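Local coordinates for NanS-p (Escherichia phage vB_EcoP_24B, PDB 6YP6), which is a phage-encoded carbohydrate esterase whose beta-rich domain probably binds carbohydrate, at residues A[28-33]-A[42-47]; A[87-92]-A[205-210]; A[6-11]-A[20-25]; A[76-81]-A[150-155]. All blocks are in the same frame, centred on the assembly; numbering follows the deposited sequence. Where two conformers were deposited one is given.

Contact 1 (A[28-33]-A[42-47]); sequences RAEVVS and AVKLTK
A beta hairpin joins strand 28-33 to strand 41-46, and Arg28, Glu30 and Val32 pair with Thr46, Lys44 and Ala42 as its antiparallel hydrogen-bonded pairs. The segment axes run at 149°, near enough to antiparallel for all three pairs to close both of their backbone bonds. The straightest is Lys44 N to Glu30 O, 2.8 Å at an N-H...O angle of 179°, and its return bond, Glu30 N to Lys44 O, measures 2.9 Å. In the non-hydrogen-bonded pairs between them, CA-H...O contacts such as Leu45 CA to Arg28 O accompany the ladder.

The two faces differ in chemistry. On one, Ala29 CB touches two branches from the partner strand, Leu45 CD2 at 3.6 Å and Val43 CG2 at 3.8 Å. Val43 turns CG2 anti to its backbone N, which brings that methyl to Ala29, while Val43 and Leu45 also pack on Ile209 of strand 207-216. The other face is mostly polar, with Val32 and Ala42 packing at its end. Arg28 NH2 and Glu30 OE1 form only a long salt bridge, the oxygen lying well out of the guanidinium plane. Glu30 and Lys44 both extend from the sheet, yet their charged ends stay apart and are joined through one water, which donates to Glu30 OE1 at 3.0 Å and accepts from Lys44 NZ at 3.2 Å.

Contact 2 (A[87-92]-A[205-210]); sequences QYVMAF and YPVLID
Backbone contact is confined to one end, where Tyr205 N donates to Tyr88 O at 3.1 Å with an N-H...O angle of 165°; farther on, the short axes of strands 88-92 and 207-209 stay 8.8 Å apart at their closest, with directions 41° apart. A water donates to both Val89 O and Tyr205 O, although other acceptors compete for its protons.

Tyr205 gives the largest surface to the contact. Gln87 OE1 sits over the centre of one face of its ring, 3.4 Å from Tyr205 CD1, with the amide plane turned 69° from the ring. The extended Gln87 chain, its CG anti to the backbone N, also lays CG off-centre over the ring as a CH-pi contact. At the far end of the ring, Tyr205 OH is bonded to Thr121 OG1 and Ala84 N, so the phenol is held at its hydroxyl as well as its face.

The segments belong to the two facing sheets of a beta sandwich, and Val89, Met90, Val207 and Ile209 meet in the layer between them. Val89 and Met90 both face Ile119 in a classic beta bulge, which helps turn two successive side chains toward the opposing sheet. Val89 divides its branches: CG2 packs on Tyr205 CD2 at 3.6 Å, and CG1 meets Val207 CG2 at 3.8 Å, these two valines crossing at about a right angle. Met90 and Ile209 approach tip to tip, Met90 CE lying 3.8 Å from Ile209 CD1.

Contact 3 (A[6-11]-A[20-25]); sequences LSYLAS and QGWSAS
This is a side-chain-to-backbone contact in which Gln20 and Trp22, on the approach to strand 23-25, bind the edge of strand 6-9 without forming a beta ladder. The Gln20 amide bonds Leu9 at both ends: Leu9 N donates to Gln20 OE1 at 2.9 Å, in the carbonyl plane and on a lone pair, and Gln20 NE2 donates to Leu9 O, also at 2.9 Å. The Gln20 chain, extended beyond CG (chi2 -179°), carries its amide to Leu9, and these two bonds fix the rotation of the amide. A water also donates to Gln20 OE1 and joins it to Ser7 OG.

The indole adds a third bond, Trp22 NE1 to Ser7 O at 3.0 Å. At 176° it is almost straight, and the oxygen lies in the indole plane, although NE1 stands well above the Ser7 carbonyl plane. Tyr8 CB packs obliquely against the indole near its rim, 3.5 Å from Trp22 NE1, and the Tyr8 ring directs its edge at that indole in a T-shaped pair with planes at 85°. Leu6 CD1 meets the benzo part at Trp22 CZ2, 3.6 Å away.

Strand 3-9 pairs with strand 207-216 in one sheet, whereas strand 23-25 borders strand 55-59 in the other; Trp22 spans between them, packing on Ile212 of the first and on Leu56 and Tyr58 of the second.

Contact 4 (A[76-81]-A[150-155]); sequences RFKVSG and NEWHTL
Trp152 is sandwiched between Lys78 and Arg76, with Phe77 N at its edge, in the ring plane. On one face Lys78 CB stands over the six-membered ring, a CH-pi contact of 3.7 Å to its centroid. On the opposite face the Arg76 guanidinium stacks nearly flat, its plane 13° from the indole, with Arg76 CZ off-centre in a cation-pi contact and Arg76 NH2 3.5 Å from Trp152 CB. The Arg76 chain, extended from CG to NE, lays the guanidinium along Trp152, and Thr154 CG2 borders its edge. Asp210 forms a salt bridge with Arg76; Asp34 accepts from Trp152 NE1 and pairs with Lys78, so both layers and the indole are tied by acids.

Strands 71-79 and 152-159 are antiparallel neighbours in one sheet of the sandwich, their short axes at 137°. The hydrogen-bonded pair Phe77 and His153 joins them through Phe77 N to His153 O, 3.0 Å, and His153 N to Phe77 O, 2.8 Å. Beyond it, a water accepts from Val79 N and donates to Glu151 O. On the inner face His153 CB covers one face of the Phe77 ring, 4.0 Å from Phe77 CZ, and Leu155 CB meets its edge at Phe77 CE1, 4.2 Å away.

How the contacts relate
Strand 207-216 connects all four contacts: it pairs with strands 41-46 (contact 1), 71-79 (contact 4) and 3-9 (contact 3), and contributes the second segment of contact 2. Contact 2 is the most buried, its centre about 9 Å from that of the chain, and bridges the two sheets by apolar packing, an amide over a ring and one backbone bond; the others are partly buried. Contacts 1 and 4 are lateral strand pairings within one sheet, each with a mainly apolar face (His153 the exception in contact 4) and one bearing the charged chains; both use bridging waters, but only contact 4 stacks a guanidinium on an indole. Contact 3 also links the sheets, through side-chain-to-backbone bonds.

Contact 1 (A[28-33]-A[42-47])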
# COMPACT_ATOMS: atom_id res chain seq x y z
N ARG A 28 -5.52 -16.66 -1.38
CA ARG A 28 -6.95 -16.70 -1.62
C ARG A 28 -7.51 -15.31 -1.39
O ARG A 28 -7.10 -14.62 -0.45
CB ARG A 28 -7.63 -17.68 -0.66
CG ARG A 28 -9.12 -17.80 -0.88
CD ARG A 28 -9.79 -18.73 0.10
NE ARG A 28 -11.22 -18.80 -0.18
CZ ARG A 28 -12.13 -19.27 0.65
NH1 ARG A 28 -11.78 -19.73 1.85
NH2 ARG A 28 -13.41 -19.28 0.29
N ALA A 29 -8.44 -14.90 -2.25
CA ALA A 29 -9.17 -13.65 -2.09
C ALA A 29 -10.65 -14.03 -2.06
O ALA A 29 -11.19 -14.47 -3.08
CB ALA A 29 -8.88 -12.70 -3.25
N GLU A 30 -11.29 -13.86 -0.91
CA GLU A 30 -12.69 -14.23 -0.74
C GLU A 30 -13.50 -12.97 -0.46
O GLU A 30 -13.23 -12.27 0.52
CB GLU A 30 -12.86 -15.20 0.43
CG GLU A 30 -14.29 -15.68 0.59
CD GLU A 30 -14.56 -16.38 1.91
OE1 GLU A 30 -13.64 -16.53 2.73
OE2 GLU A 30 -15.72 -16.79 2.13
N VAL A 31 -14.49 -12.68 -1.31
CA VAL A 31 -15.37 -11.56 -1.04
C VAL A 31 -16.31 -11.95 0.09
O VAL A 31 -16.96 -13.00 0.04
CB VAL A 31 -16.14 -11.16 -2.31
CG1 VAL A 31 -17.08 -10.00 -2.01
CG2 VAL A 31 -15.17 -10.78 -3.42
N VAL A 32 -16.35 -11.12 1.13
CA VAL A 32 -17.06 -11.43 2.36
C VAL A 32 -17.97 -10.27 2.73
O VAL A 32 -17.83 -9.16 2.22
CB VAL A 32 -16.11 -11.73 3.54
CG1 VAL A 32 -15.32 -12.99 3.27
CG2 VAL A 32 -15.19 -10.54 3.82
N SER A 33 -18.89 -10.56 3.64
CA SER A 33 -19.73 -9.53 4.25
C SER A 33 -19.04 -8.97 5.49
O SER A 33 -18.51 -9.72 6.31
CB SER A 33 -21.08 -10.12 4.64
OG SER A 33 -21.78 -10.55 3.50
N ALA A 42 -16.23 -6.64 1.73
CA ALA A 42 -14.78 -6.54 1.78
C ALA A 42 -14.22 -7.76 1.06
O ALA A 42 -14.95 -8.71 0.78
CB ALA A 42 -14.28 -6.51 3.23
N VAL A 43 -12.94 -7.73 0.75
CA VAL A 43 -12.25 -8.92 0.25
C VAL A 43 -11.23 -9.35 1.29
O VAL A 43 -10.43 -8.55 1.77
CB VAL A 43 -11.67 -8.74 -1.16
CG1 VAL A 43 -10.50 -7.78 -1.18
CG2 VAL A 43 -11.27 -10.11 -1.75
N LYS A 44 -11.30 -10.61 1.68
CA LYS A 44 -10.44 -11.20 2.70
C LYS A 44 -9.30 -11.91 2.00
O LYS A 44 -9.51 -12.81 1.18
CB LYS A 44 -11.26 -12.18 3.53
CG LYS A 44 -10.47 -12.95 4.58
CD LYS A 44 -11.43 -13.82 5.41
CE LYS A 44 -10.70 -14.83 6.28
NZ LYS A 44 -11.66 -15.74 6.99
N LEU A 45 -8.08 -11.51 2.35
CA LEU A 45 -6.87 -12.01 1.72
C LEU A 45 -6.11 -12.86 2.73
O LEU A 45 -5.77 -12.41 3.83
CB LEU A 45 -6.00 -10.85 1.24
CG LEU A 45 -6.72 -9.86 0.31
CD1 LEU A 45 -5.80 -8.72 -0.04
CD2 LEU A 45 -7.23 -10.51 -0.94
N THR A 46 -5.88 -14.11 2.34
CA THR A 46 -5.19 -15.09 3.15
C THR A 46 -4.30 -15.93 2.24
O THR A 46 -4.34 -15.82 1.01
CB THR A 46 -6.17 -16.05 3.85
OG1 THR A 46 -6.96 -16.75 2.87
CG2 THR A 46 -7.08 -15.31 4.81
N LYS A 47 -3.50 -16.78 2.86
CA LYS A 47 -2.72 -17.78 2.13
C LYS A 47 -2.43 -18.94 3.08
O LYS A 47 -2.65 -18.85 4.29
CB LYS A 47 -1.45 -17.18 1.51
CG LYS A 47 -0.57 -16.33 2.43
CD LYS A 47 0.32 -17.19 3.32
CE LYS A 47 1.18 -16.33 4.25
NZ LYS A 47 2.35 -15.74 3.58
O HOH W 1 -14.45 -16.23 5.59

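Contact 2 (A[87-92]-A[205-210])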
# COMPACT_ATOMS: atom_id res chain seq x y z
N GLN A 87 4.88 -9.20 13.28
CA GLN A 87 4.19 -9.82 12.16
C GLN A 87 3.70 -8.80 11.15
O GLN A 87 3.29 -7.69 11.49
CB GLN A 87 3.03 -10.64 12.73
CG GLN A 87 2.29 -11.50 11.75
CD GLN A 87 1.41 -12.49 12.47
OE1 GLN A 87 0.19 -12.27 12.62
NE2 GLN A 87 2.00 -13.53 12.99
N TYR A 88 3.79 -9.17 9.87
CA TYR A 88 3.39 -8.30 8.78
C TYR A 88 1.91 -8.42 8.45
O TYR A 88 1.30 -9.48 8.60
CB TYR A 88 4.17 -8.64 7.49
CG TYR A 88 5.65 -8.36 7.63
CD1 TYR A 88 6.15 -7.07 7.67
CD2 TYR A 88 6.55 -9.42 7.75
CE1 TYR A 88 7.50 -6.84 7.82
CE2 TYR A 88 7.90 -9.20 7.91
CZ TYR A 88 8.37 -7.91 7.95
OH TYR A 88 9.72 -7.74 8.13
N VAL A 89 1.36 -7.31 7.94
CA VAL A 89 0.08 -7.28 7.25
C VAL A 89 0.32 -7.28 5.74
O VAL A 89 0.04 -8.26 5.06
CB VAL A 89 -0.80 -6.09 7.69
CG1 VAL A 89 -2.15 -6.16 6.98
CG2 VAL A 89 -0.98 -6.07 9.20
N MET A 90 0.85 -6.18 5.20
CA MET A 90 0.99 -6.06 3.75
C MET A 90 1.91 -4.90 3.43
O MET A 90 2.18 -4.04 4.27
CB MET A 90 -0.37 -5.89 3.09
CG MET A 90 -1.09 -4.62 3.45
SD MET A 90 -2.78 -4.68 2.85
CE MET A 90 -3.48 -3.31 3.74
N ALA A 91 2.35 -4.87 2.18
CA ALA A 91 3.17 -3.81 1.63
C ALA A 91 2.61 -3.36 0.29
O ALA A 91 1.97 -4.12 -0.44
CB ALA A 91 4.61 -4.29 1.41
N PHE A 92 2.90 -2.10 -0.03
CA PHE A 92 2.58 -1.44 -1.29
C PHE A 92 3.88 -1.00 -1.94
O PHE A 92 4.61 -0.17 -1.38
CB PHE A 92 1.73 -0.17 -1.04
CG PHE A 92 0.42 -0.46 -0.37
CD1 PHE A 92 0.35 -0.61 1.01
CD2 PHE A 92 -0.75 -0.59 -1.11
CE1 PHE A 92 -0.87 -0.90 1.63
CE2 PHE A 92 -1.96 -0.89 -0.48
CZ PHE A 92 -2.01 -1.03 0.88
N TYR A 205 -0.88 -11.57 9.06
CA TYR A 205 -2.25 -11.37 9.50
C TYR A 205 -3.21 -11.51 8.32
O TYR A 205 -3.00 -10.86 7.28
CB TYR A 205 -2.47 -9.97 10.06
CG TYR A 205 -1.77 -9.64 11.35
CD1 TYR A 205 -2.33 -9.96 12.57
CD2 TYR A 205 -0.56 -8.94 11.35
CE1 TYR A 205 -1.70 -9.62 13.75
CE2 TYR A 205 0.07 -8.60 12.53
CZ TYR A 205 -0.51 -8.95 13.73
OH TYR A 205 0.08 -8.64 14.94
N PRO A 206 -4.31 -12.25 8.45
CA PRO A 206 -5.39 -12.11 7.47
C PRO A 206 -5.82 -10.65 7.43
O PRO A 206 -5.85 -9.97 8.46
CB PRO A 206 -6.49 -13.02 8.02
CG PRO A 206 -5.75 -14.01 8.88
CD PRO A 206 -4.66 -13.21 9.51
N VAL A 207 -6.15 -10.16 6.23
CA VAL A 207 -6.54 -8.76 6.07
C VAL A 207 -7.78 -8.67 5.20
O VAL A 207 -7.93 -9.40 4.21
CB VAL A 207 -5.37 -7.90 5.52
CG1 VAL A 207 -4.99 -8.27 4.09
CG2 VAL A 207 -5.67 -6.40 5.62
N LEU A 208 -8.67 -7.75 5.57
CA LEU A 208 -9.84 -7.41 4.78
C LEU A 208 -9.57 -6.07 4.10
O LEU A 208 -9.18 -5.10 4.76
CB LEU A 208 -11.09 -7.30 5.65
CG LEU A 208 -11.85 -8.60 5.90
CD1 LEU A 208 -11.01 -9.61 6.61
CD2 LEU A 208 -13.12 -8.29 6.68
N ILE A 209 -9.79 -6.02 2.80
CA ILE A 209 -9.61 -4.80 2.02
C ILE A 209 -10.98 -4.31 1.57
O ILE A 209 -11.75 -5.05 0.96
CB ILE A 209 -8.70 -5.05 0.80
CG1 ILE A 209 -7.35 -5.60 1.21
CG2 ILE A 209 -8.60 -3.78 -0.05
CD1 ILE A 209 -6.55 -4.67 1.98
N ASP A 210 -11.27 -3.05 1.87
CA ASP A 210 -12.47 -2.37 1.38
C ASP A 210 -12.20 -1.76 0.01
O ASP A 210 -12.99 -1.93 -0.92
CB ASP A 210 -12.84 -1.27 2.40
CG ASP A 210 -14.25 -0.77 2.24
OD1 ASP A 210 -15.15 -1.58 1.96
OD2 ASP A 210 -14.48 0.44 2.49
O HOH W 2 -1.83 -10.22 5.05

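Contact 3 (A[6-11]-A[20-25])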
# COMPACT_ATOMS: atom_id res chain seq x y z
N LEU A 6 -6.21 4.23 -10.75
CA LEU A 6 -6.53 2.82 -10.59
C LEU A 6 -7.39 2.68 -9.34
O LEU A 6 -7.29 3.48 -8.41
CB LEU A 6 -5.28 1.95 -10.47
CG LEU A 6 -4.39 2.19 -9.25
CD1 LEU A 6 -4.74 1.28 -8.09
CD2 LEU A 6 -2.91 2.03 -9.60
N SER A 7 -8.23 1.65 -9.32
CA SER A 7 -9.00 1.37 -8.12
C SER A 7 -9.40 -0.09 -8.05
O SER A 7 -9.57 -0.77 -9.06
CB SER A 7 -10.23 2.27 -8.02
OG SER A 7 -11.14 1.97 -9.04
N TYR A 8 -9.54 -0.55 -6.81
CA TYR A 8 -10.25 -1.77 -6.44
C TYR A 8 -11.28 -1.38 -5.39
O TYR A 8 -10.93 -0.73 -4.40
CB TYR A 8 -9.34 -2.85 -5.84
CG TYR A 8 -10.19 -3.98 -5.30
CD1 TYR A 8 -10.78 -4.89 -6.16
CD2 TYR A 8 -10.45 -4.11 -3.95
CE1 TYR A 8 -11.60 -5.90 -5.70
CE2 TYR A 8 -11.26 -5.11 -3.47
CZ TYR A 8 -11.83 -6.01 -4.35
OH TYR A 8 -12.64 -6.99 -3.83
N LEU A 9 -12.53 -1.81 -5.57
CA LEU A 9 -13.59 -1.64 -4.59
C LEU A 9 -14.25 -3.00 -4.36
O LEU A 9 -14.72 -3.63 -5.31
CB LEU A 9 -14.65 -0.63 -5.06
CG LEU A 9 -14.32 0.85 -4.90
CD1 LEU A 9 -13.27 1.29 -5.89
CD2 LEU A 9 -15.60 1.69 -5.02
N ALA A 10 -14.34 -3.43 -3.10
CA ALA A 10 -15.00 -4.70 -2.83
C ALA A 10 -16.49 -4.67 -3.14
O ALA A 10 -17.09 -5.73 -3.30
CB ALA A 10 -14.75 -5.13 -1.39
N SER A 11 -17.08 -3.48 -3.22
CA SER A 11 -18.50 -3.30 -3.49
C SER A 11 -18.81 -3.18 -4.98
O SER A 11 -19.99 -3.10 -5.34
CB SER A 11 -19.01 -2.04 -2.78
OG SER A 11 -18.29 -0.90 -3.23
N GLN A 20 -12.14 -6.07 -12.33
CA GLN A 20 -11.64 -4.71 -12.13
C GLN A 20 -10.23 -4.51 -12.68
O GLN A 20 -9.68 -3.42 -12.51
CB GLN A 20 -11.73 -4.33 -10.65
CG GLN A 20 -13.18 -4.22 -10.19
CD GLN A 20 -13.31 -3.82 -8.73
OE1 GLN A 20 -12.84 -2.77 -8.32
NE2 GLN A 20 -13.97 -4.66 -7.96
N GLY A 21 -9.64 -5.50 -13.34
CA GLY A 21 -8.40 -5.31 -14.05
C GLY A 21 -7.14 -5.66 -13.29
O GLY A 21 -6.04 -5.48 -13.83
N TRP A 22 -7.27 -6.15 -12.06
CA TRP A 22 -6.14 -6.55 -11.25
C TRP A 22 -5.72 -7.97 -11.56
O TRP A 22 -6.54 -8.82 -11.90
CB TRP A 22 -6.53 -6.48 -9.77
CG TRP A 22 -6.78 -5.09 -9.27
CD1 TRP A 22 -7.85 -4.30 -9.57
CD2 TRP A 22 -5.93 -4.31 -8.43
NE1 TRP A 22 -7.73 -3.08 -8.95
CE2 TRP A 22 -6.55 -3.06 -8.24
CE3 TRP A 22 -4.71 -4.56 -7.80
CZ2 TRP A 22 -5.99 -2.07 -7.44
CZ3 TRP A 22 -4.15 -3.57 -7.01
CH2 TRP A 22 -4.80 -2.35 -6.83
N SER A 23 -4.43 -8.24 -11.39
CA SER A 23 -3.88 -9.58 -11.45
C SER A 23 -3.55 -10.04 -10.03
O SER A 23 -2.95 -9.31 -9.26
CB SER A 23 -2.62 -9.60 -12.32
OG SER A 23 -2.92 -9.26 -13.66
N ALA A 24 -3.90 -11.28 -9.71
CA ALA A 24 -3.78 -11.81 -8.37
C ALA A 24 -3.07 -13.15 -8.47
O ALA A 24 -3.36 -13.94 -9.37
CB ALA A 24 -5.14 -11.99 -7.69
N SER A 25 -2.13 -13.39 -7.56
CA SER A 25 -1.43 -14.65 -7.55
C SER A 25 -1.09 -15.00 -6.12
O SER A 25 -0.84 -14.13 -5.29
CB SER A 25 -0.15 -14.61 -8.38
OG SER A 25 0.76 -13.66 -7.88
O HOH W 3 -10.88 -0.96 -12.09
O HOH W 4 -12.48 -0.40 -9.81

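Contact 4 (A[76-81]-A[150-155])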
# COMPACT_ATOMS: atom_id res chain seq x y z
N ARG A 76 -8.34 1.38 2.44
CA ARG A 76 -9.11 1.14 3.65
C ARG A 76 -9.10 -0.36 3.91
O ARG A 76 -9.42 -1.16 3.01
CB ARG A 76 -10.53 1.69 3.51
CG ARG A 76 -11.38 1.47 4.76
CD ARG A 76 -12.61 2.36 4.79
NE ARG A 76 -13.34 2.26 6.07
CZ ARG A 76 -14.38 1.46 6.31
NH1 ARG A 76 -14.88 0.67 5.37
NH2 ARG A 76 -14.94 1.47 7.51
N PHE A 77 -8.72 -0.75 5.13
CA PHE A 77 -8.42 -2.15 5.44
C PHE A 77 -8.71 -2.42 6.91
O PHE A 77 -8.79 -1.51 7.73
CB PHE A 77 -6.94 -2.48 5.13
CG PHE A 77 -5.98 -1.80 6.05
CD1 PHE A 77 -5.59 -0.49 5.84
CD2 PHE A 77 -5.50 -2.46 7.18
CE1 PHE A 77 -4.74 0.15 6.74
CE2 PHE A 77 -4.66 -1.82 8.07
CZ PHE A 77 -4.27 -0.51 7.84
N LYS A 78 -8.83 -3.70 7.23
CA LYS A 78 -9.09 -4.18 8.58
C LYS A 78 -8.23 -5.40 8.79
O LYS A 78 -8.24 -6.32 7.97
CB LYS A 78 -10.58 -4.52 8.75
CG LYS A 78 -10.91 -5.38 9.95
CD LYS A 78 -12.44 -5.35 10.24
CE LYS A 78 -13.05 -6.70 10.46
NZ LYS A 78 -14.39 -6.49 11.04
N VAL A 79 -7.49 -5.44 9.88
CA VAL A 79 -6.61 -6.56 10.18
C VAL A 79 -7.33 -7.52 11.10
O VAL A 79 -7.97 -7.09 12.07
CB VAL A 79 -5.29 -6.11 10.83
CG1 VAL A 79 -4.33 -7.28 10.90
CG2 VAL A 79 -4.68 -4.95 10.08
N SER A 80 -7.19 -8.82 10.85
CA SER A 80 -7.82 -9.87 11.64
C SER A 80 -6.76 -10.69 12.36
O SER A 80 -5.67 -10.91 11.82
CB SER A 80 -8.65 -10.78 10.72
OG SER A 80 -9.46 -11.68 11.45
N GLY A 81 -7.05 -11.11 13.58
CA GLY A 81 -6.18 -12.01 14.30
C GLY A 81 -5.58 -11.38 15.55
O GLY A 81 -5.71 -10.18 15.82
N ASN A 150 -8.61 -4.95 15.64
CA ASN A 150 -9.25 -5.55 14.48
C ASN A 150 -10.35 -4.64 13.91
O ASN A 150 -11.34 -5.11 13.34
CB ASN A 150 -9.75 -6.95 14.82
CG ASN A 150 -8.59 -8.00 15.06
OD1 ASN A 150 -7.40 -7.71 14.96
ND2 ASN A 150 -8.98 -9.22 15.39
N GLU A 151 -10.16 -3.33 14.02
CA GLU A 151 -11.09 -2.35 13.48
C GLU A 151 -10.66 -1.94 12.07
O GLU A 151 -9.53 -2.18 11.64
CB GLU A 151 -11.13 -1.10 14.37
CG GLU A 151 -11.57 -1.35 15.78
CD GLU A 151 -12.96 -1.90 15.84
OE1 GLU A 151 -13.87 -1.27 15.28
OE2 GLU A 151 -13.14 -3.00 16.42
N TRP A 152 -11.57 -1.27 11.37
CA TRP A 152 -11.22 -0.66 10.10
C TRP A 152 -10.30 0.54 10.31
O TRP A 152 -10.45 1.31 11.26
CB TRP A 152 -12.48 -0.21 9.36
CG TRP A 152 -13.25 -1.34 8.78
CD1 TRP A 152 -14.35 -1.96 9.30
CD2 TRP A 152 -12.96 -2.01 7.55
NE1 TRP A 152 -14.76 -2.97 8.46
CE2 TRP A 152 -13.92 -3.03 7.38
CE3 TRP A 152 -11.97 -1.86 6.58
CZ2 TRP A 152 -13.91 -3.88 6.28
CZ3 TRP A 152 -11.97 -2.71 5.50
CH2 TRP A 152 -12.93 -3.70 5.35
N HIS A 153 -9.37 0.71 9.36
CA HIS A 153 -8.45 1.83 9.32
C HIS A 153 -8.33 2.33 7.89
O HIS A 153 -8.61 1.59 6.93
CB HIS A 153 -7.07 1.43 9.84
CG HIS A 153 -7.10 1.03 11.27
ND1 HIS A 153 -7.12 1.95 12.29
CD2 HIS A 153 -7.22 -0.19 11.85
CE1 HIS A 153 -7.24 1.31 13.44
NE2 HIS A 153 -7.28 0.01 13.20
N THR A 154 -7.89 3.57 7.75
CA THR A 154 -7.57 4.13 6.46
C THR A 154 -6.13 4.61 6.44
O THR A 154 -5.59 5.08 7.45
CB THR A 154 -8.51 5.29 6.08
OG1 THR A 154 -8.38 6.36 7.02
CG2 THR A 154 -9.95 4.82 6.04
N LEU A 155 -5.51 4.48 5.27
CA LEU A 155 -4.14 4.93 5.08
C LEU A 155 -4.07 5.61 3.73
O LEU A 155 -4.56 5.05 2.74
CB LEU A 155 -3.19 3.73 5.12
CG LEU A 155 -1.71 4.03 4.87
CD1 LEU A 155 -1.16 4.98 5.91
CD2 LEU A 155 -0.90 2.73 4.86
O HOH W 5 -13.85 -4.95 13.21
O HOH W 6 -7.20 -3.55 12.09